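Local coordinates for INSIG protein homolog (Mycobacterium vanbaalenii PYR-1, PDB 4XU6) that binds diacylglycerol as a membrane-embedded homotrimer of the INSIG family, here with tridecanoic acid in its lipid pocket, at residues T32-D37 against S44-F49; A137-L142 against G146-H151. All coordinates share one frame; numbering follows the deposited sequence.

The chain leaves helix 5-29 and enters strand 32-34, where interaction 1 opens; a short excursion through strand 41-42 brings it back at 44-49, and the contact closes this loop just as helix 48-64 sets out. Interaction 2 follows far downstream, in series and neither nested nor crossed: residues 137-142 lie near the end of helix 122-144, and the segment 146-151, already past the helix, folds back at once against that end. The two then meet in one small antiparallel sheet, strand 32-34 beside strand 148-150, with H35 N and V147 O 2.8 Å apart. Together they tie the ends of three transmembrane helices to the loops that close one end of the helical bundle.

Interaction 1. Residues T32-D37 against S44-F49; sequences TVYHTD and SSPFWF. With BOG (octyl beta-D-glucopyranoside), chain C.
Y34 and P46 meet face on: P46 CD sits 3.4 Å from the centroid of the Y34 ring and only 17° off its normal, a CH-pi contact. Proline suits the place because its ring carbon next to the nitrogen carries polarised C-H groups, and P46 CG lies over the same phenol at 3.4 Å from Y34 CE1. With CG anti to its carbonyl carbon (chi1 -76°), Y34 reaches across so that OH stands over one face of the F49 ring, 3.8 Å from F49 CD1. The hydroxyl is not left to the aromatic face alone, for it bonds D23 on helix 5-29, which also takes S45 OG.

This is the loop between the first two transmembrane helices folding over the start of helix 48-64; F49 N bonds back to P46 O at 2.9 Å as the chain enters the helix. F49, which the Y34 hydroxyl touches, is one of the residues lining the tridecanoic acid pocket.

T36 CG2 also touches P46 CG, at 3.9 Å, while T36 OG1 turns to O6 of a bound octyl glucoside, 2.6 Å away. W48 NE1 donates its N-H to the same O6 (2.8 Å, 162°), which lies at the edge of the indole, in its plane. P46 CB covers one face of that indole.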
loop_
_atom_site.group_PDB
_atom_site.type_symbol
_atom_site.label_atom_id
_atom_site.label_comp_id
_atom_site.label_asym_id
_atom_site.label_seq_id
_atom_site.Cartn_x
_atom_site.Cartn_y
_atom_site.Cartn_z
ATOM N N THR A 32 -21.256 5.565 -4.923
ATOM C CA THR A 32 -22.315 6.479 -4.510
ATOM C C THR A 32 -23.064 6.956 -5.742
ATOM O O THR A 32 -22.564 6.832 -6.872
ATOM C CB THR A 32 -21.769 7.729 -3.780
ATOM O OG1 THR A 32 -20.839 8.427 -4.630
ATOM C CG2 THR A 32 -21.080 7.351 -2.462
ATOM N N VAL A 33 -24.260 7.499 -5.518
ATOM C CA VAL A 33 -25.076 8.092 -6.582
ATOM C C VAL A 33 -25.718 9.345 -6.015
ATOM O O VAL A 33 -26.310 9.286 -4.942
ATOM C CB VAL A 33 -26.243 7.158 -6.992
ATOM C CG1 VAL A 33 -27.107 7.818 -8.080
ATOM C CG2 VAL A 33 -25.738 5.809 -7.458
ATOM N N TYR A 34 -25.624 10.473 -6.717
ATOM C CA TYR A 34 -26.293 11.688 -6.255
ATOM C C TYR A 34 -27.752 11.772 -6.727
ATOM O O TYR A 34 -28.096 11.292 -7.809
ATOM C CB TYR A 34 -25.540 12.939 -6.696
ATOM C CG TYR A 34 -24.291 13.216 -5.886
ATOM C CD1 TYR A 34 -24.376 13.797 -4.627
ATOM C CD2 TYR A 34 -23.026 12.910 -6.385
ATOM C CE1 TYR A 34 -23.247 14.054 -3.878
ATOM C CE2 TYR A 34 -21.877 13.166 -5.638
ATOM C CZ TYR A 34 -22.000 13.744 -4.384
ATOM O OH TYR A 34 -20.884 14.016 -3.622
ATOM N N HIS A 35 -28.597 12.373 -5.898
ATOM C CA HIS A 35 -30.001 12.595 -6.241
ATOM C C HIS A 35 -30.367 14.046 -5.964
ATOM O O HIS A 35 -31.344 14.317 -5.263
ATOM C CB HIS A 35 -30.912 11.691 -5.402
ATOM C CG HIS A 35 -30.622 10.229 -5.549
ATOM N ND1 HIS A 35 -30.826 9.543 -6.726
ATOM C CD2 HIS A 35 -30.151 9.323 -4.661
ATOM C CE1 HIS A 35 -30.484 8.277 -6.559
ATOM N NE2 HIS A 35 -30.070 8.118 -5.316
ATOM N N THR A 36 -29.576 14.978 -6.487
ATOM C CA THR A 36 -29.819 16.399 -6.255
ATOM C C THR A 36 -29.617 17.262 -7.516
ATOM O O THR A 36 -28.712 18.095 -7.590
ATOM C CB THR A 36 -28.983 16.929 -5.069
ATOM O OG1 THR A 36 -29.174 18.339 -4.952
ATOM C CG2 THR A 36 -27.483 16.608 -5.254
ATOM N N ASP A 37 -30.508 17.090 -8.484
ATOM C CA ASP A 37 -30.335 17.662 -9.819
ATOM C C ASP A 37 -30.421 19.195 -9.867
ATOM O O ASP A 37 -29.960 19.825 -10.823
ATOM C CB ASP A 37 -31.367 17.058 -10.779
ATOM C CG ASP A 37 -31.199 15.558 -10.964
ATOM O OD1 ASP A 37 -30.155 15.006 -10.553
ATOM O OD2 ASP A 37 -32.113 14.928 -11.535
ATOM N N SER A 44 -18.093 15.629 -11.110
ATOM C CA SER A 44 -19.141 14.677 -10.728
ATOM C C SER A 44 -19.862 15.034 -9.426
ATOM O O SER A 44 -20.725 14.280 -8.971
ATOM C CB SER A 44 -18.564 13.261 -10.597
ATOM O OG SER A 44 -17.903 12.856 -11.783
ATOM N N SER A 45 -19.518 16.178 -8.837
ATOM C CA SER A 45 -19.975 16.527 -7.490
ATOM C C SER A 45 -20.831 17.790 -7.467
ATOM O O SER A 45 -20.546 18.739 -8.195
ATOM C CB SER A 45 -18.770 16.794 -6.573
ATOM O OG SER A 45 -17.868 15.706 -6.571
ATOM N N PRO A 46 -21.847 17.817 -6.589
ATOM C CA PRO A 46 -22.549 19.070 -6.294
ATOM C C PRO A 46 -21.526 20.093 -5.846
ATOM O O PRO A 46 -20.577 19.726 -5.129
ATOM C CB PRO A 46 -23.449 18.707 -5.107
ATOM C CG PRO A 46 -23.617 17.222 -5.167
ATOM C CD PRO A 46 -22.305 16.708 -5.737
ATOM N N PHE A 47 -21.709 21.354 -6.240
ATOM C CA PHE A 47 -20.681 22.362 -6.004
ATOM C C PHE A 47 -20.324 22.508 -4.522
ATOM O O PHE A 47 -19.205 22.900 -4.198
ATOM C CB PHE A 47 -21.102 23.724 -6.569
ATOM C CG PHE A 47 -22.037 24.477 -5.677
ATOM C CD1 PHE A 47 -23.396 24.195 -5.684
ATOM C CD2 PHE A 47 -21.553 25.453 -4.805
ATOM C CE1 PHE A 47 -24.265 24.880 -4.852
ATOM C CE2 PHE A 47 -22.410 26.141 -3.966
ATOM C CZ PHE A 47 -23.765 25.858 -3.987
ATOM N N TRP A 48 -21.273 22.203 -3.638
ATOM C CA TRP A 48 -21.031 22.364 -2.200
ATOM C C TRP A 48 -20.137 21.273 -1.613
ATOM O O TRP A 48 -19.600 21.434 -0.519
ATOM C CB TRP A 48 -22.343 22.452 -1.402
ATOM C CG TRP A 48 -23.350 21.366 -1.682
ATOM C CD1 TRP A 48 -24.497 21.480 -2.432
ATOM C CD2 TRP A 48 -23.319 20.013 -1.205
ATOM N NE1 TRP A 48 -25.168 20.278 -2.449
ATOM C CE2 TRP A 48 -24.464 19.362 -1.707
ATOM C CE3 TRP A 48 -22.426 19.283 -0.408
ATOM C CZ2 TRP A 48 -24.741 18.020 -1.437
ATOM C CZ3 TRP A 48 -22.707 17.953 -0.141
ATOM C CH2 TRP A 48 -23.848 17.336 -0.655
ATOM N N PHE A 49 -19.994 20.159 -2.326
ATOM C CA PHE A 49 -19.162 19.062 -1.828
ATOM C C PHE A 49 -17.683 19.448 -1.646
ATOM O O PHE A 49 -17.141 19.322 -0.532
ATOM C CB PHE A 49 -19.329 17.782 -2.675
ATOM C CG PHE A 49 -18.427 16.664 -2.234
ATOM C CD1 PHE A 49 -18.737 15.923 -1.100
ATOM C CD2 PHE A 49 -17.249 16.382 -2.918
ATOM C CE1 PHE A 49 -17.897 14.904 -0.656
ATOM C CE2 PHE A 49 -16.402 15.366 -2.481
ATOM C CZ PHE A 49 -16.733 14.620 -1.351
HETATM C C1 BOG C . -28.765 23.110 -1.392
HETATM O O1 BOG C . -27.802 24.138 -1.618
HETATM C C2 BOG C . -30.027 23.395 -2.201
HETATM O O2 BOG C . -30.554 24.677 -1.842
HETATM C C3 BOG C . -31.042 22.301 -1.920
HETATM O O3 BOG C . -32.255 22.546 -2.635
HETATM C C4 BOG C . -30.437 20.974 -2.347
HETATM O O4 BOG C . -31.355 19.911 -2.065
HETATM C C5 BOG C . -29.134 20.734 -1.587
HETATM O O5 BOG C . -28.218 21.830 -1.732
HETATM C C6 BOG C . -28.467 19.438 -2.047
HETATM O O6 BOG C . -27.769 19.655 -3.275
HETATM C "C1'" BOG C . -26.919 24.278 -0.512
HETATM C "C2'" BOG C . -25.859 25.307 -0.878
HETATM C "C3'" BOG C . -25.189 25.838 0.380
HETATM C "C4'" BOG C . -23.984 26.707 0.036
HETATM C "C5'" BOG C . -22.839 26.397 0.991
HETATM C "C6'" BOG C . -22.597 24.892 1.009
HETATM C "C7'" BOG C . -21.672 24.445 2.135
HETATM C "C8'" BOG C . -20.607 25.481 2.421
#

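Interaction 2. Residues A137-L142 against G146-H151; sequences AVEIAL and GVFAYH. With TDA (N-tridecanoic acid), chain E; TDA (N-tridecanoic acid), chain F.
The end of transmembrane helix 122-144 and the lipid pocket beside it are joined here by E139 and Y150, the latter an experimentally established diacylglycerol-binding residue. Y150 OH donates to E139 OE1 at 2.5 Å, a short bond that uses the syn lone pair of the carboxylate oxygen. Carboxylate and phenol are nearly coplanar (14°), and OE1 lies at the edge of the tyrosine ring, in its plane. E139 gets there with CG anti to its carbonyl carbon (chi1 -67°) and an extended chain beyond it, a length that lets a helix residue put its carboxyl group in the pocket. Its other oxygen, OE2, bonds Y168. The head of one tridecanoic acid is also close, with its O22 3.1 Å from E139 OE2 and its O21 3.0 Å from Y150 OH; with two carboxyl groups this near, one of them is probably protonated.

F148 brings its ring edge to the same glutamate, F148 CZ standing 3.5 Å from E139 OE1, and F148 CE1 packs on L142 CB at 3.7 Å. Leucine serves two surfaces: L142 CD1 meets C22 of the second tridecanoic acid at 3.6 Å, and L142 CD2 faces V147 CG2.

A Schellman motif ends the helix at G146, whose positive phi is readily adopted by a residue without a side chain. In that motif V147 N reaches back to L142 O at 3.0 Å, and the chain goes on into strand 148-150, which runs at 112° to the helix segment 137-142. Y150 points toward the helix and A149 away, while the F148 ring swings in from the side to reach E139 and L142. W48 of helix 48-64 covers L142 and V147.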
loop_
_atom_site.group_PDB
_atom_site.type_symbol
_atom_site.label_atom_id
_atom_site.label_comp_id
_atom_site.label_asym_id
_atom_site.label_seq_id
_atom_site.Cartn_x
_atom_site.Cartn_y
_atom_site.Cartn_z
ATOM N N ALA A 137 -21.347 11.338 10.338
ATOM C CA ALA A 137 -22.617 11.868 10.837
ATOM C C ALA A 137 -23.282 12.791 9.808
ATOM O O ALA A 137 -24.482 12.685 9.561
ATOM C CB ALA A 137 -22.408 12.604 12.168
ATOM N N VAL A 138 -22.501 13.699 9.229
ATOM C CA VAL A 138 -22.990 14.571 8.164
ATOM C C VAL A 138 -23.501 13.752 6.976
ATOM O O VAL A 138 -24.575 14.024 6.442
ATOM C CB VAL A 138 -21.909 15.567 7.699
ATOM C CG1 VAL A 138 -22.327 16.270 6.414
ATOM C CG2 VAL A 138 -21.608 16.590 8.800
ATOM N N GLU A 139 -22.742 12.735 6.574
ATOM C CA GLU A 139 -23.157 11.890 5.459
ATOM C C GLU A 139 -24.445 11.133 5.755
ATOM O O GLU A 139 -25.318 11.013 4.894
ATOM C CB GLU A 139 -22.037 10.914 5.068
ATOM C CG GLU A 139 -20.810 11.621 4.485
ATOM C CD GLU A 139 -20.025 10.747 3.533
ATOM O OE1 GLU A 139 -20.637 9.894 2.861
ATOM O OE2 GLU A 139 -18.794 10.918 3.464
ATOM N N ILE A 140 -24.566 10.618 6.972
ATOM C CA ILE A 140 -25.767 9.878 7.349
ATOM C C ILE A 140 -27.006 10.782 7.256
ATOM O O ILE A 140 -28.055 10.362 6.756
ATOM C CB ILE A 140 -25.630 9.260 8.761
ATOM C CG1 ILE A 140 -24.688 8.048 8.725
ATOM C CG2 ILE A 140 -26.993 8.850 9.323
ATOM C CD1 ILE A 140 -24.100 7.683 10.099
ATOM N N ALA A 141 -26.872 12.022 7.716
ATOM C CA ALA A 141 -27.967 12.989 7.626
ATOM C C ALA A 141 -28.320 13.312 6.173
ATOM O O ALA A 141 -29.494 13.388 5.818
ATOM C CB ALA A 141 -27.619 14.269 8.376
ATOM N N LEU A 142 -27.300 13.530 5.344
ATOM C CA LEU A 142 -27.514 13.834 3.928
ATOM C C LEU A 142 -28.193 12.683 3.191
ATOM O O LEU A 142 -29.065 12.898 2.346
ATOM C CB LEU A 142 -26.191 14.222 3.246
ATOM C CG LEU A 142 -25.634 15.607 3.585
ATOM C CD1 LEU A 142 -24.216 15.760 3.080
ATOM C CD2 LEU A 142 -26.501 16.715 3.013
ATOM N N GLY A 146 -32.064 12.185 1.420
ATOM C CA GLY A 146 -32.230 11.778 0.034
ATOM C C GLY A 146 -31.317 12.505 -0.942
ATOM O O GLY A 146 -31.518 12.455 -2.158
ATOM N N VAL A 147 -30.296 13.168 -0.411
ATOM C CA VAL A 147 -29.378 13.961 -1.229
ATOM C C VAL A 147 -28.498 13.074 -2.121
ATOM O O VAL A 147 -28.256 13.387 -3.295
ATOM C CB VAL A 147 -28.499 14.875 -0.341
ATOM C CG1 VAL A 147 -27.427 15.567 -1.163
ATOM C CG2 VAL A 147 -29.358 15.904 0.378
ATOM N N PHE A 148 -28.017 11.972 -1.550
ATOM C CA PHE A 148 -27.305 10.953 -2.309
ATOM C C PHE A 148 -27.479 9.619 -1.604
ATOM O O PHE A 148 -28.067 9.564 -0.526
ATOM C CB PHE A 148 -25.818 11.318 -2.502
ATOM C CG PHE A 148 -24.970 11.223 -1.242
ATOM C CD1 PHE A 148 -25.028 12.213 -0.272
ATOM C CD2 PHE A 148 -24.075 10.169 -1.067
ATOM C CE1 PHE A 148 -24.233 12.145 0.877
ATOM C CE2 PHE A 148 -23.275 10.087 0.078
ATOM C CZ PHE A 148 -23.359 11.074 1.051
ATOM N N ALA A 149 -26.998 8.540 -2.208
ATOM C CA ALA A 149 -27.063 7.243 -1.551
ATOM C C ALA A 149 -25.800 6.443 -1.832
ATOM O O ALA A 149 -25.128 6.676 -2.837
ATOM C CB ALA A 149 -28.296 6.469 -2.009
ATOM N N TYR A 150 -25.494 5.494 -0.954
ATOM C CA TYR A 150 -24.417 4.544 -1.212
ATOM C C TYR A 150 -24.953 3.322 -1.944
ATOM O O TYR A 150 -26.148 3.027 -1.892
ATOM C CB TYR A 150 -23.715 4.134 0.097
ATOM C CG TYR A 150 -22.653 5.122 0.520
ATOM C CD1 TYR A 150 -22.992 6.290 1.196
ATOM C CD2 TYR A 150 -21.307 4.896 0.227
ATOM C CE1 TYR A 150 -22.021 7.210 1.563
ATOM C CE2 TYR A 150 -20.333 5.804 0.593
ATOM C CZ TYR A 150 -20.691 6.959 1.262
ATOM O OH TYR A 150 -19.727 7.877 1.622
ATOM N N HIS A 151 -24.067 2.639 -2.659
ATOM C CA HIS A 151 -24.384 1.347 -3.249
ATOM C C HIS A 151 -24.889 0.435 -2.131
ATOM O O HIS A 151 -24.410 0.524 -1.003
ATOM C CB HIS A 151 -23.128 0.754 -3.886
ATOM C CG HIS A 151 -23.389 -0.446 -4.739
ATOM N ND1 HIS A 151 -23.433 -1.725 -4.228
ATOM C CD2 HIS A 151 -23.616 -0.562 -6.069
ATOM C CE1 HIS A 151 -23.678 -2.579 -5.208
ATOM N NE2 HIS A 151 -23.796 -1.898 -6.332
HETATM O O21 TDA E . -17.189 9.261 0.671
HETATM O O22 TDA E . -18.797 10.911 0.340
HETATM C C21 TDA E . -17.657 10.645 0.723
HETATM C C22 TDA E . -16.741 11.747 1.171
HETATM C C23 TDA E . -15.512 11.196 1.899
HETATM C C24 TDA E . -14.505 12.305 2.205
HETATM C C25 TDA E . -13.331 11.778 3.032
HETATM C C26 TDA E . -12.300 12.863 3.328
HETATM C C27 TDA E . -11.602 13.233 2.027
HETATM C C28 TDA E . -10.533 14.283 2.227
HETATM C C29 TDA E . -9.994 14.716 0.874
HETATM C C30 TDA E . -8.887 15.727 1.105
HETATM C C31 TDA E . -7.697 15.049 1.769
HETATM C C32 TDA E . -6.504 15.993 1.839
HETATM C C33 TDA E . -5.551 15.586 2.955
HETATM C C21 TDA F . -20.945 14.530 1.716
HETATM C C22 TDA F . -20.623 15.379 2.926
HETATM C C23 TDA F . -19.128 15.418 3.205
HETATM C C24 TDA F . -18.861 16.174 4.504
HETATM C C25 TDA F . -17.380 16.193 4.858
HETATM C C26 TDA F . -17.160 16.573 6.322
HETATM C C27 TDA F . -17.891 17.867 6.662
HETATM C C28 TDA F . -17.837 18.150 8.156
HETATM C C29 TDA F . -17.261 19.537 8.398
HETATM C C30 TDA F . -18.130 20.602 7.741
HETATM C C31 TDA F . -17.336 21.892 7.572
HETATM C C32 TDA F . -16.613 22.259 8.864
HETATM C C33 TDA F . -16.163 23.714 8.848
#